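PDB 4RSX: type III effector HopA1 from Pseudomonas syringae pv. tomato str. DC3000, which is probably injected into host plant cells by type III secretion to alter host signalling, and is represented by its C-terminal alpha/beta part. Local coordinates for residues A57-G60 with I64-R67; L52-A57 with L126-A131; H103-D108 with T132-E137; T68-S73 with D83-E88. All coordinates share one frame; numbering follows the deposited sequence.

Contact 1 (A57-G60 with I64-R67); sequences ALNG and IEVR
Where helix 45-58 ends, N59 leaves helical geometry and its CA comes within 4.4 Å of the CA of E65, so that the short connection folds back against the strand it leads into. The arrangement is a tight helix-turn-strand unit laid along the outer edge of the antiparallel sheet. E65 and R67 pair their backbones with I100 and R98 of strand 96-101, whereas I64 O and V66 N, on the edge away from that strand, are met by the turn. N59 makes the side-chain bond of the pair. With CG swung away from its own nitrogen (chi1 -175°), the side chain crosses to the strand and OD1 accepts from V66 N at 2.8 Å. The N-H points at OD1 almost straight, yet V66 N stands above the amide plane and not within it. One residue on, G60 takes a positive phi of 89°, a conformation readily open to glycine, and so turns the chain back toward the strand. Beneath these polar ties, L58 CB lies 4.4 Å from V66 CG2, a loose apolar touch, and L58 turns on toward T127 and A131 of helix 123-136. The backbone completes the closure: G60 N donates to I64 O at 2.8 Å through a distinctly bent hydrogen bond.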
loop_
_atom_site.group_PDB
_atom_site.type_symbol
_atom_site.label_atom_id
_atom_site.label_comp_id
_atom_site.label_asym_id
_atom_site.label_seq_id
_atom_site.Cartn_x
_atom_site.Cartn_y
_atom_site.Cartn_z
ATOM N N ALA A 57 5.706 -21.797 4.660
ATOM C CA ALA A 57 5.233 -22.787 3.691
ATOM C C ALA A 57 5.241 -22.249 2.254
ATOM O O ALA A 57 5.408 -23.009 1.294
ATOM C CB ALA A 57 3.841 -23.257 4.060
ATOM N N LEU A 58 5.042 -20.941 2.106
ATOM C CA LEU A 58 4.982 -20.326 0.779
ATOM C C LEU A 58 6.390 -20.094 0.226
ATOM O O LEU A 58 6.647 -20.253 -0.974
ATOM C CB LEU A 58 4.216 -18.998 0.848
ATOM C CG LEU A 58 2.705 -19.151 0.907
ATOM C CD1 LEU A 58 2.040 -17.832 1.238
ATOM C CD2 LEU A 58 2.221 -19.694 -0.423
ATOM N N ASN A 59 7.286 -19.718 1.130
ATOM C CA ASN A 59 8.676 -19.433 0.815
ATOM C C ASN A 59 9.399 -20.587 0.117
ATOM O O ASN A 59 9.509 -21.689 0.665
ATOM C CB ASN A 59 9.402 -19.107 2.116
ATOM C CG ASN A 59 10.835 -18.671 1.890
ATOM O OD1 ASN A 59 11.134 -17.915 0.962
ATOM N ND2 ASN A 59 11.733 -19.146 2.744
ATOM N N GLY A 60 9.893 -20.338 -1.091
ATOM C CA GLY A 60 10.699 -21.326 -1.785
ATOM C C GLY A 60 9.880 -22.270 -2.639
ATOM O O GLY A 60 10.425 -23.172 -3.271
ATOM N N ILE A 64 8.133 -18.570 -5.828
ATOM C CA ILE A 64 7.986 -17.492 -4.851
ATOM C C ILE A 64 9.000 -17.604 -3.710
ATOM O O ILE A 64 9.342 -18.711 -3.283
ATOM C CB ILE A 64 6.571 -17.524 -4.252
ATOM C CG1 ILE A 64 5.538 -17.128 -5.309
ATOM C CG2 ILE A 64 6.455 -16.641 -2.995
ATOM C CD1 ILE A 64 5.839 -15.809 -6.017
ATOM N N GLU A 65 9.475 -16.454 -3.226
ATOM C CA GLU A 65 10.224 -16.363 -1.968
ATOM C C GLU A 65 9.606 -15.318 -1.034
ATOM O O GLU A 65 9.011 -14.332 -1.491
ATOM C CB GLU A 65 11.705 -16.043 -2.229
ATOM C CG GLU A 65 12.436 -17.210 -2.917
ATOM C CD GLU A 65 13.838 -16.873 -3.371
ATOM O OE1 GLU A 65 14.306 -15.742 -3.104
ATOM O OE2 GLU A 65 14.474 -17.749 -4.007
ATOM N N VAL A 66 9.728 -15.548 0.273
ATOM C CA VAL A 66 9.289 -14.567 1.262
ATOM C C VAL A 66 10.486 -14.102 2.083
ATOM O O VAL A 66 11.262 -14.919 2.595
ATOM C CB VAL A 66 8.218 -15.148 2.216
ATOM C CG1 VAL A 66 7.816 -14.112 3.262
ATOM C CG2 VAL A 66 7.016 -15.649 1.431
ATOM N N ARG A 67 10.637 -12.791 2.216
ATOM C CA ARG A 67 11.747 -12.246 2.974
ATOM C C ARG A 67 11.238 -11.196 3.939
ATOM O O ARG A 67 10.324 -10.439 3.605
ATOM C CB ARG A 67 12.764 -11.615 2.022
ATOM C CG ARG A 67 13.402 -12.616 1.088
ATOM C CD ARG A 67 14.339 -11.954 0.103
ATOM N NE ARG A 67 15.173 -12.948 -0.568
ATOM C CZ ARG A 67 15.848 -12.721 -1.691
ATOM N NH1 ARG A 67 15.775 -11.534 -2.280
ATOM N NH2 ARG A 67 16.590 -13.681 -2.226
#

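Contact 2 (L52-A57 with L126-A131); sequences LHTLKA and LTRAMA
T54 and R128 meet where helix 45-58 runs beside helix 123-136, their CA atoms 7.9 Å apart, and the pair illustrates how one helix interface can change character across its width. On the inner side the packing is apolar and buried. L55 reaches over with its CD2 branch to T127 CG2 at 4.0 Å, the two side chains crossing nearly at right angles. T127 can offer a methyl here because CG2 lies opposite its own nitrogen (chi1 -65° for OG1), while OG1 turns back to bond A123 O within its own helix. F51 and L58 close on the same threonine, and Y97 and I99 of strand 96-101 lie beneath L55 and T127. The outer side is more open. R128, which is exposed, stretches its chain from CG to NE across to T54 and lays its guanidinium flat against the CG2 methyl, which sits 3.6 Å above the plane and over its centre. This is contact over a face and not a polar bond: T54 OG1 approaches R128 NH2 at 3.3 Å, but the angle is poor, and the hydroxyl is hydrogen-bonded to E50 O. The whole is the familiar layering of an alpha/beta fold, two helices lying against each other and against the same face of an antiparallel sheet.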
loop_
_atom_site.group_PDB
_atom_site.type_symbol
_atom_site.label_atom_id
_atom_site.label_comp_id
_atom_site.label_asym_id
_atom_site.label_seq_id
_atom_site.Cartn_x
_atom_site.Cartn_y
_atom_site.Cartn_z
ATOM N N LEU A 52 2.279 -16.859 10.151
ATOM C CA LEU A 52 3.724 -17.088 10.061
ATOM C C LEU A 52 4.043 -18.442 9.440
ATOM O O LEU A 52 4.942 -18.557 8.606
ATOM C CB LEU A 52 4.384 -16.961 11.435
ATOM C CG LEU A 52 4.240 -15.573 12.039
ATOM C CD1 LEU A 52 5.002 -15.481 13.332
ATOM C CD2 LEU A 52 4.722 -14.523 11.047
ATOM N N HIS A 53 3.297 -19.473 9.825
ATOM C CA HIS A 53 3.562 -20.798 9.270
ATOM C C HIS A 53 3.280 -20.867 7.772
ATOM O O HIS A 53 3.902 -21.651 7.052
ATOM C CB HIS A 53 2.830 -21.901 10.054
ATOM C CG HIS A 53 3.589 -22.360 11.261
ATOM N ND1 HIS A 53 4.537 -23.360 11.206
ATOM C CD2 HIS A 53 3.572 -21.925 12.547
ATOM C CE1 HIS A 53 5.060 -23.534 12.410
ATOM N NE2 HIS A 53 4.493 -22.676 13.239
ATOM N N THR A 54 2.361 -20.032 7.303
ATOM C CA THR A 54 2.012 -20.017 5.887
ATOM C C THR A 54 3.106 -19.327 5.095
ATOM O O THR A 54 3.461 -19.777 4.007
ATOM C CB THR A 54 0.692 -19.284 5.661
ATOM O OG1 THR A 54 -0.346 -19.981 6.359
ATOM C CG2 THR A 54 0.355 -19.217 4.169
ATOM N N LEU A 55 3.623 -18.229 5.647
ATOM C CA LEU A 55 4.769 -17.538 5.058
ATOM C C LEU A 55 5.897 -18.543 4.800
ATOM O O LEU A 55 6.405 -18.637 3.679
ATOM C CB LEU A 55 5.259 -16.408 5.970
ATOM C CG LEU A 55 4.406 -15.144 6.131
ATOM C CD1 LEU A 55 5.145 -14.075 6.945
ATOM C CD2 LEU A 55 3.986 -14.583 4.775
ATOM N N LYS A 56 6.250 -19.322 5.825
ATOM C CA LYS A 56 7.323 -20.312 5.697
ATOM C C LYS A 56 6.975 -21.397 4.689
ATOM O O LYS A 56 7.837 -21.857 3.945
ATOM C CB LYS A 56 7.657 -20.936 7.053
ATOM C CG LYS A 56 8.280 -19.959 8.044
ATOM C CD LYS A 56 8.633 -20.642 9.367
ATOM C CE LYS A 56 7.398 -20.988 10.184
ATOM N NZ LYS A 56 7.735 -21.535 11.532
ATOM N N ALA A 57 5.706 -21.797 4.660
ATOM C CA ALA A 57 5.233 -22.787 3.691
ATOM C C ALA A 57 5.241 -22.249 2.254
ATOM O O ALA A 57 5.408 -23.009 1.294
ATOM C CB ALA A 57 3.841 -23.257 4.060
ATOM N N LEU A 126 -5.509 -14.184 1.897
ATOM C CA LEU A 126 -5.102 -13.146 0.946
ATOM C C LEU A 126 -3.643 -13.335 0.555
ATOM O O LEU A 126 -3.289 -13.228 -0.631
ATOM C CB LEU A 126 -5.309 -11.749 1.534
ATOM C CG LEU A 126 -4.782 -10.578 0.697
ATOM C CD1 LEU A 126 -5.433 -10.587 -0.668
ATOM C CD2 LEU A 126 -5.056 -9.258 1.392
ATOM N N THR A 127 -2.802 -13.641 1.547
ATOM C CA THR A 127 -1.365 -13.754 1.301
ATOM C C THR A 127 -1.088 -14.880 0.303
ATOM O O THR A 127 -0.269 -14.730 -0.609
ATOM C CB THR A 127 -0.584 -13.965 2.612
ATOM O OG1 THR A 127 -0.733 -12.797 3.427
ATOM C CG2 THR A 127 0.900 -14.173 2.335
ATOM N N ARG A 128 -1.802 -15.989 0.467
ATOM C CA ARG A 128 -1.722 -17.111 -0.461
ATOM C C ARG A 128 -2.109 -16.687 -1.871
ATOM O O ARG A 128 -1.429 -17.028 -2.837
ATOM C CB ARG A 128 -2.663 -18.235 -0.008
ATOM C CG ARG A 128 -2.266 -18.911 1.302
ATOM C CD ARG A 128 -3.016 -20.240 1.477
ATOM N NE ARG A 128 -2.902 -20.744 2.843
ATOM C CZ ARG A 128 -2.109 -21.752 3.207
ATOM N NH1 ARG A 128 -1.365 -22.378 2.297
ATOM N NH2 ARG A 128 -2.067 -22.138 4.482
ATOM N N ALA A 129 -3.226 -15.971 -1.986
ATOM C CA ALA A 129 -3.678 -15.488 -3.280
ATOM C C ALA A 129 -2.661 -14.521 -3.894
ATOM O O ALA A 129 -2.448 -14.530 -5.106
ATOM C CB ALA A 129 -5.045 -14.830 -3.155
ATOM N N MET A 130 -2.039 -13.682 -3.064
ATOM C CA MET A 130 -1.037 -12.738 -3.563
ATOM C C MET A 130 0.168 -13.482 -4.127
ATOM O O MET A 130 0.667 -13.141 -5.200
ATOM C CB MET A 130 -0.603 -11.761 -2.461
ATOM C CG MET A 130 -1.670 -10.724 -2.126
ATOM S SD MET A 130 -1.261 -9.768 -0.647
ATOM C CE MET A 130 0.128 -8.826 -1.287
ATOM N N ALA A 131 0.624 -14.508 -3.411
ATOM C CA ALA A 131 1.756 -15.312 -3.874
ATOM C C ALA A 131 1.457 -15.999 -5.218
ATOM O O ALA A 131 2.293 -16.005 -6.135
ATOM C CB ALA A 131 2.152 -16.338 -2.820
#

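Contact 3 (H103-D108 with T132-E137); sequences HERRED and TLIGKE
R105 reaches across to I134 O near the C-terminal end of helix 123-136, tying that end to the loop between strands 96-101 and 111-116. In the antiparallel sheet these two strands are separated by 140-146 and 158-162, so the loop carries the chain past both, and the arginine pins it midway. The hydrogen bonds come first. NH1 and NH2 both donate to the single oxygen of I134, NH1 at 2.8 Å and NH2 at 3.0 Å. That oxygen lies only 1° out of the guanidinium plane, a forked, end-on grip that should limit rotation of the group. From the carbonyl's point of view the donors differ: NH2 is in the carbonyl plane and NH1 is tilted from it. NH1 has a further acceptor in I140 O, at the start of the next strand. Electrostatics probably adds to this, since the positive group sits where the helix dipole leaves partial negative charge. Reach is a matter of chain shape, for the backbones stay far apart, 10.7 Å between the CA atoms of R105 and I134, and the extended run from CG to NE spans the distance. Van der Waals contact is modest. The carbonyl carbon of E137 lies over one face of the guanidinium, and E137 O, though 3.2 Å from R105 NH1, is too poorly angled to bond. I134 buries its side chain against I99, I140 and L160, leaving CG2 3.8 Å from R105 NH1.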
loop_
_atom_site.group_PDB
_atom_site.type_symbol
_atom_site.label_atom_id
_atom_site.label_comp_id
_atom_site.label_asym_id
_atom_site.label_seq_id
_atom_site.Cartn_x
_atom_site.Cartn_y
_atom_site.Cartn_z
ATOM N N HIS A 103 12.835 -15.240 -9.575
ATOM C CA HIS A 103 13.642 -14.454 -10.496
ATOM C C HIS A 103 13.181 -13.005 -10.489
ATOM O O HIS A 103 12.099 -12.682 -10.973
ATOM C CB HIS A 103 13.596 -15.048 -11.904
ATOM C CG HIS A 103 14.097 -16.457 -11.970
ATOM N ND1 HIS A 103 15.413 -16.793 -11.714
ATOM C CD2 HIS A 103 13.460 -17.621 -12.245
ATOM C CE1 HIS A 103 15.563 -18.099 -11.838
ATOM N NE2 HIS A 103 14.396 -18.626 -12.159
ATOM N N GLU A 104 14.027 -12.144 -9.936
ATOM C CA GLU A 104 13.745 -10.718 -9.787
ATOM C C GLU A 104 13.222 -10.057 -11.067
ATOM O O GLU A 104 13.732 -10.310 -12.153
ATOM C CB GLU A 104 15.004 -9.985 -9.298
ATOM C CG GLU A 104 14.830 -8.482 -9.144
ATOM C CD GLU A 104 16.015 -7.823 -8.482
ATOM O OE1 GLU A 104 15.910 -7.494 -7.282
ATOM O OE2 GLU A 104 17.049 -7.630 -9.156
ATOM N N ARG A 105 12.205 -9.211 -10.918
ATOM C CA ARG A 105 11.660 -8.444 -12.034
ATOM C C ARG A 105 12.030 -6.970 -11.870
ATOM O O ARG A 105 11.834 -6.403 -10.801
ATOM C CB ARG A 105 10.142 -8.635 -12.095
ATOM C CG ARG A 105 9.745 -10.108 -12.221
ATOM C CD ARG A 105 8.259 -10.341 -12.044
ATOM N NE ARG A 105 7.932 -11.768 -12.146
ATOM C CZ ARG A 105 6.889 -12.350 -11.562
ATOM N NH1 ARG A 105 6.041 -11.624 -10.830
ATOM N NH2 ARG A 105 6.692 -13.661 -11.717
ATOM N N ARG A 106 12.586 -6.360 -12.918
ATOM C CA ARG A 106 12.966 -4.938 -12.877
ATOM C C ARG A 106 11.734 -4.072 -12.606
ATOM O O ARG A 106 10.644 -4.351 -13.131
ATOM C CB ARG A 106 13.647 -4.516 -14.199
ATOM C CG ARG A 106 14.017 -3.026 -14.308
ATOM C CD ARG A 106 14.371 -2.610 -15.752
ATOM N NE ARG A 106 14.204 -1.164 -15.986
ATOM C CZ ARG A 106 13.221 -0.607 -16.707
ATOM N NH1 ARG A 106 12.294 -1.361 -17.296
ATOM N NH2 ARG A 106 13.165 0.716 -16.853
ATOM N N GLU A 107 11.896 -3.045 -11.771
ATOM C CA GLU A 107 10.804 -2.102 -11.479
ATOM C C GLU A 107 10.829 -0.920 -12.443
ATOM O O GLU A 107 11.896 -0.340 -12.677
ATOM C CB GLU A 107 10.928 -1.546 -10.054
ATOM C CG GLU A 107 10.767 -2.565 -8.922
ATOM C CD GLU A 107 10.989 -1.927 -7.541
ATOM O OE1 GLU A 107 11.152 -0.687 -7.484
ATOM O OE2 GLU A 107 11.002 -2.649 -6.515
ATOM N N ASP A 108 9.673 -0.541 -12.985
ATOM C CA ASP A 108 9.599 0.727 -13.708
ATOM C C ASP A 108 9.824 1.864 -12.715
ATOM O O ASP A 108 9.520 1.726 -11.520
ATOM C CB ASP A 108 8.222 0.929 -14.333
ATOM C CG ASP A 108 7.921 -0.058 -15.446
ATOM O OD1 ASP A 108 8.859 -0.688 -15.984
ATOM O OD2 ASP A 108 6.723 -0.190 -15.786
ATOM N N THR A 132 0.266 -16.574 -5.336
ATOM C CA THR A 132 -0.123 -17.217 -6.586
ATOM C C THR A 132 -0.119 -16.182 -7.722
ATOM O O THR A 132 0.468 -16.405 -8.787
ATOM C CB THR A 132 -1.510 -17.862 -6.464
ATOM O OG1 THR A 132 -1.502 -18.783 -5.369
ATOM C CG2 THR A 132 -1.892 -18.601 -7.749
ATOM N N LEU A 133 -0.751 -15.044 -7.474
ATOM C CA LEU A 133 -0.890 -14.003 -8.485
ATOM C C LEU A 133 0.493 -13.490 -8.896
ATOM O O LEU A 133 0.771 -13.318 -10.090
ATOM C CB LEU A 133 -1.782 -12.873 -7.957
ATOM C CG LEU A 133 -2.395 -11.922 -8.993
ATOM C CD1 LEU A 133 -3.202 -12.703 -10.031
ATOM C CD2 LEU A 133 -3.271 -10.841 -8.334
ATOM N N ILE A 134 1.367 -13.274 -7.916
ATOM C CA ILE A 134 2.731 -12.845 -8.223
ATOM C C ILE A 134 3.471 -13.902 -9.040
ATOM O O ILE A 134 4.229 -13.569 -9.957
ATOM C CB ILE A 134 3.509 -12.490 -6.942
ATOM C CG1 ILE A 134 2.901 -11.225 -6.316
ATOM C CG2 ILE A 134 5.004 -12.292 -7.231
ATOM C CD1 ILE A 134 3.217 -11.046 -4.846
ATOM N N GLY A 135 3.249 -15.179 -8.726
ATOM C CA GLY A 135 3.861 -16.241 -9.509
ATOM C C GLY A 135 3.501 -16.171 -10.990
ATOM O O GLY A 135 4.365 -16.391 -11.854
ATOM N N LYS A 136 2.233 -15.858 -11.276
ATOM C CA LYS A 136 1.668 -15.926 -12.623
ATOM C C LYS A 136 1.846 -14.649 -13.432
ATOM O O LYS A 136 1.938 -14.700 -14.659
ATOM C CB LYS A 136 0.155 -16.216 -12.554
ATOM C CG LYS A 136 -0.249 -17.638 -12.128
ATOM C CD LYS A 136 -1.768 -17.804 -12.269
ATOM C CE LYS A 136 -2.317 -18.951 -11.411
ATOM N NZ LYS A 136 -1.595 -20.238 -11.625
ATOM N N GLU A 137 1.874 -13.505 -12.753
ATOM C CA GLU A 137 1.764 -12.218 -13.436
ATOM C C GLU A 137 3.056 -11.423 -13.352
ATOM O O GLU A 137 3.337 -10.790 -12.327
ATOM C CB GLU A 137 0.624 -11.399 -12.816
ATOM C CG GLU A 137 -0.739 -12.085 -12.848
ATOM C CD GLU A 137 -1.423 -11.979 -14.209
ATOM O OE1 GLU A 137 -0.988 -11.140 -15.040
ATOM O OE2 GLU A 137 -2.409 -12.725 -14.441
#

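Contact 4 (T68-S73 with D83-E88); sequences TQDHDS and DKYIAE
D70 OD2, which lies near the edge of the Y85 ring, is met by both the backbone N and the hydroxyl of S73. The backbone N of S73 donates to it at 3.0 Å from well above the carboxylate plane, and S73 OG donates as well, over a modelled distance short enough to be read with caution. The carboxylate so held comes up beside the tyrosine, OD2 standing 3.7 Å from Y85 CE1 and the two planes turned 37° apart. D70 CB, meanwhile, lies 3.5 Å from Y85 OH, alongside the phenolic end. S73 OG approaches the same flank of the ring obliquely, near CE1 and CD1. The bond from S73 N makes D70 the N-cap of helix 71-75, and the cap is preceded by an ST turn in which T68 OG1 accepts from D70 N at 3.1 Å. Thus strand 64-68 passes into the helix through two consecutive side-chain-to-backbone bonds, and the face of Y85 from helix 82-88 lies against that junction. T68 does the covering: its CB sits 3.9 Å from the ring centroid and only 10° off the normal, a CH-pi contact. A chi1 of 179° puts OG1 opposite the threonine's own nitrogen, which serves the turn and also carries the oxygen over the rim of the ring, toward CZ. CG2 is left between the backbone nitrogen and the carbonyl carbon, above the CG-CD1 side. F95, D91 and Y97 also touch the tyrosine, and D70 rests on F95 too.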
loop_
_atom_site.group_PDB
_atom_site.type_symbol
_atom_site.label_atom_id
_atom_site.label_comp_id
_atom_site.label_asym_id
_atom_site.label_seq_id
_atom_site.Cartn_x
_atom_site.Cartn_y
_atom_site.Cartn_z
ATOM N N THR A 68 11.824 -11.145 5.133
ATOM C CA THR A 68 11.537 -10.046 6.046
ATOM C C THR A 68 12.034 -8.751 5.430
ATOM O O THR A 68 12.989 -8.763 4.645
ATOM C CB THR A 68 12.195 -10.242 7.439
ATOM O OG1 THR A 68 11.900 -9.111 8.275
ATOM C CG2 THR A 68 13.721 -10.418 7.319
ATOM N N GLN A 69 11.375 -7.644 5.769
ATOM C CA GLN A 69 11.833 -6.327 5.339
ATOM C C GLN A 69 12.528 -5.571 6.469
ATOM O O GLN A 69 12.846 -4.391 6.327
ATOM C CB GLN A 69 10.677 -5.483 4.788
ATOM C CG GLN A 69 10.219 -5.880 3.388
ATOM C CD GLN A 69 9.418 -4.776 2.690
ATOM O OE1 GLN A 69 9.095 -4.881 1.503
ATOM N NE2 GLN A 69 9.103 -3.714 3.425
ATOM N N ASP A 70 12.733 -6.251 7.592
ATOM C CA ASP A 70 13.514 -5.725 8.713
ATOM C C ASP A 70 14.835 -5.100 8.220
ATOM O O ASP A 70 15.620 -5.775 7.545
ATOM C CB ASP A 70 13.791 -6.873 9.699
ATOM C CG ASP A 70 14.751 -6.486 10.803
ATOM O OD1 ASP A 70 14.518 -5.459 11.473
ATOM O OD2 ASP A 70 15.753 -7.212 10.991
ATOM N N HIS A 71 15.073 -3.825 8.540
ATOM C CA HIS A 71 16.242 -3.102 8.006
ATOM C C HIS A 71 17.579 -3.743 8.378
ATOM O O HIS A 71 18.466 -3.882 7.527
ATOM C CB HIS A 71 16.232 -1.626 8.436
ATOM C CG HIS A 71 17.484 -0.872 8.077
ATOM N ND1 HIS A 71 17.858 -0.611 6.773
ATOM C CD2 HIS A 71 18.444 -0.312 8.859
ATOM C CE1 HIS A 71 18.993 0.069 6.766
ATOM N NE2 HIS A 71 19.370 0.261 8.019
ATOM N N ASP A 72 17.719 -4.121 9.648
ATOM C CA ASP A 72 18.937 -4.763 10.142
ATOM C C ASP A 72 19.229 -6.065 9.390
ATOM O O ASP A 72 20.371 -6.303 8.966
ATOM C CB ASP A 72 18.816 -5.033 11.648
ATOM C CG ASP A 72 20.155 -5.380 12.304
ATOM O OD1 ASP A 72 21.097 -5.846 11.614
ATOM O OD2 ASP A 72 20.258 -5.189 13.536
ATOM N N SER A 73 18.198 -6.898 9.225
ATOM C CA SER A 73 18.328 -8.153 8.473
ATOM C C SER A 73 18.730 -7.882 7.032
ATOM O O SER A 73 19.662 -8.506 6.518
ATOM C CB SER A 73 17.015 -8.949 8.480
ATOM O OG SER A 73 16.574 -9.223 9.793
ATOM N N ASP A 83 12.801 -18.820 8.148
ATOM C CA ASP A 83 12.471 -19.649 9.311
ATOM C C ASP A 83 13.204 -19.196 10.569
ATOM O O ASP A 83 12.632 -19.191 11.658
ATOM C CB ASP A 83 12.748 -21.131 9.020
ATOM C CG ASP A 83 11.872 -21.682 7.908
ATOM O OD1 ASP A 83 11.218 -20.882 7.199
ATOM O OD2 ASP A 83 11.846 -22.919 7.729
ATOM N N LYS A 84 14.460 -18.790 10.411
ATOM C CA LYS A 84 15.267 -18.326 11.538
ATOM C C LYS A 84 14.788 -16.985 12.080
ATOM O O LYS A 84 14.726 -16.797 13.291
ATOM C CB LYS A 84 16.746 -18.232 11.149
ATOM C CG LYS A 84 17.690 -17.990 12.332
ATOM C CD LYS A 84 19.142 -17.782 11.877
ATOM C CE LYS A 84 20.122 -17.861 13.047
ATOM N NZ LYS A 84 19.855 -16.842 14.098
ATOM N N TYR A 85 14.451 -16.054 11.185
ATOM C CA TYR A 85 13.929 -14.749 11.611
ATOM C C TYR A 85 12.635 -14.903 12.424
ATOM O O TYR A 85 12.471 -14.293 13.483
ATOM C CB TYR A 85 13.707 -13.818 10.401
ATOM C CG TYR A 85 13.171 -12.447 10.780
ATOM C CD1 TYR A 85 14.034 -11.414 11.125
ATOM C CD2 TYR A 85 11.793 -12.191 10.799
ATOM C CE1 TYR A 85 13.554 -10.161 11.474
ATOM C CE2 TYR A 85 11.296 -10.932 11.157
ATOM C CZ TYR A 85 12.189 -9.926 11.491
ATOM O OH TYR A 85 11.733 -8.678 11.848
ATOM N N ILE A 86 11.713 -15.721 11.926
ATOM C CA ILE A 86 10.432 -15.915 12.607
ATOM C C ILE A 86 10.641 -16.564 13.978
ATOM O O ILE A 86 9.958 -16.237 14.950
ATOM C CB ILE A 86 9.460 -16.750 11.736
ATOM C CG1 ILE A 86 9.055 -15.943 10.499
ATOM C CG2 ILE A 86 8.219 -17.171 12.531
ATOM C CD1 ILE A 86 8.089 -16.663 9.574
ATOM N N ALA A 87 11.611 -17.471 14.038
ATOM C CA ALA A 87 11.927 -18.210 15.256
ATOM C C ALA A 87 12.503 -17.322 16.358
ATOM O O ALA A 87 12.253 -17.565 17.537
ATOM C CB ALA A 87 12.895 -19.347 14.934
ATOM N N GLU A 88 13.258 -16.292 15.972
ATOM C CA GLU A 88 14.069 -15.537 16.930
ATOM C C GLU A 88 13.696 -14.074 17.092
ATOM O O GLU A 88 13.769 -13.536 18.198
ATOM C CB GLU A 88 15.549 -15.626 16.550
ATOM C CG GLU A 88 16.061 -17.055 16.444
ATOM C CD GLU A 88 17.541 -17.140 16.103
ATOM O OE1 GLU A 88 18.168 -16.094 15.814
ATOM O OE2 GLU A 88 18.082 -18.267 16.124
#

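Contact 2 is the buried member of the set; the other three are only partly buried and lie where elements begin or end. Helix 45-58 serves contacts 1 and 2, helix 123-136 serves contacts 2 and 3, and contacts 1 and 4 follow one another along strand 64-68 and into the next helix. Between the helix bodies, contact 2 relies on methyl packing, with a guanidinium laid over one methyl, and has no hydrogen bond across it, whereas contacts 1 and 3 satisfy backbone groups at a strand edge and a helix end. Contact 4 joins its segments through an aromatic face. I64 of contact 1 touches both A131 of contact 2 and I134 of contact 3, while contact 4 meets contact 2 through D83 and I86.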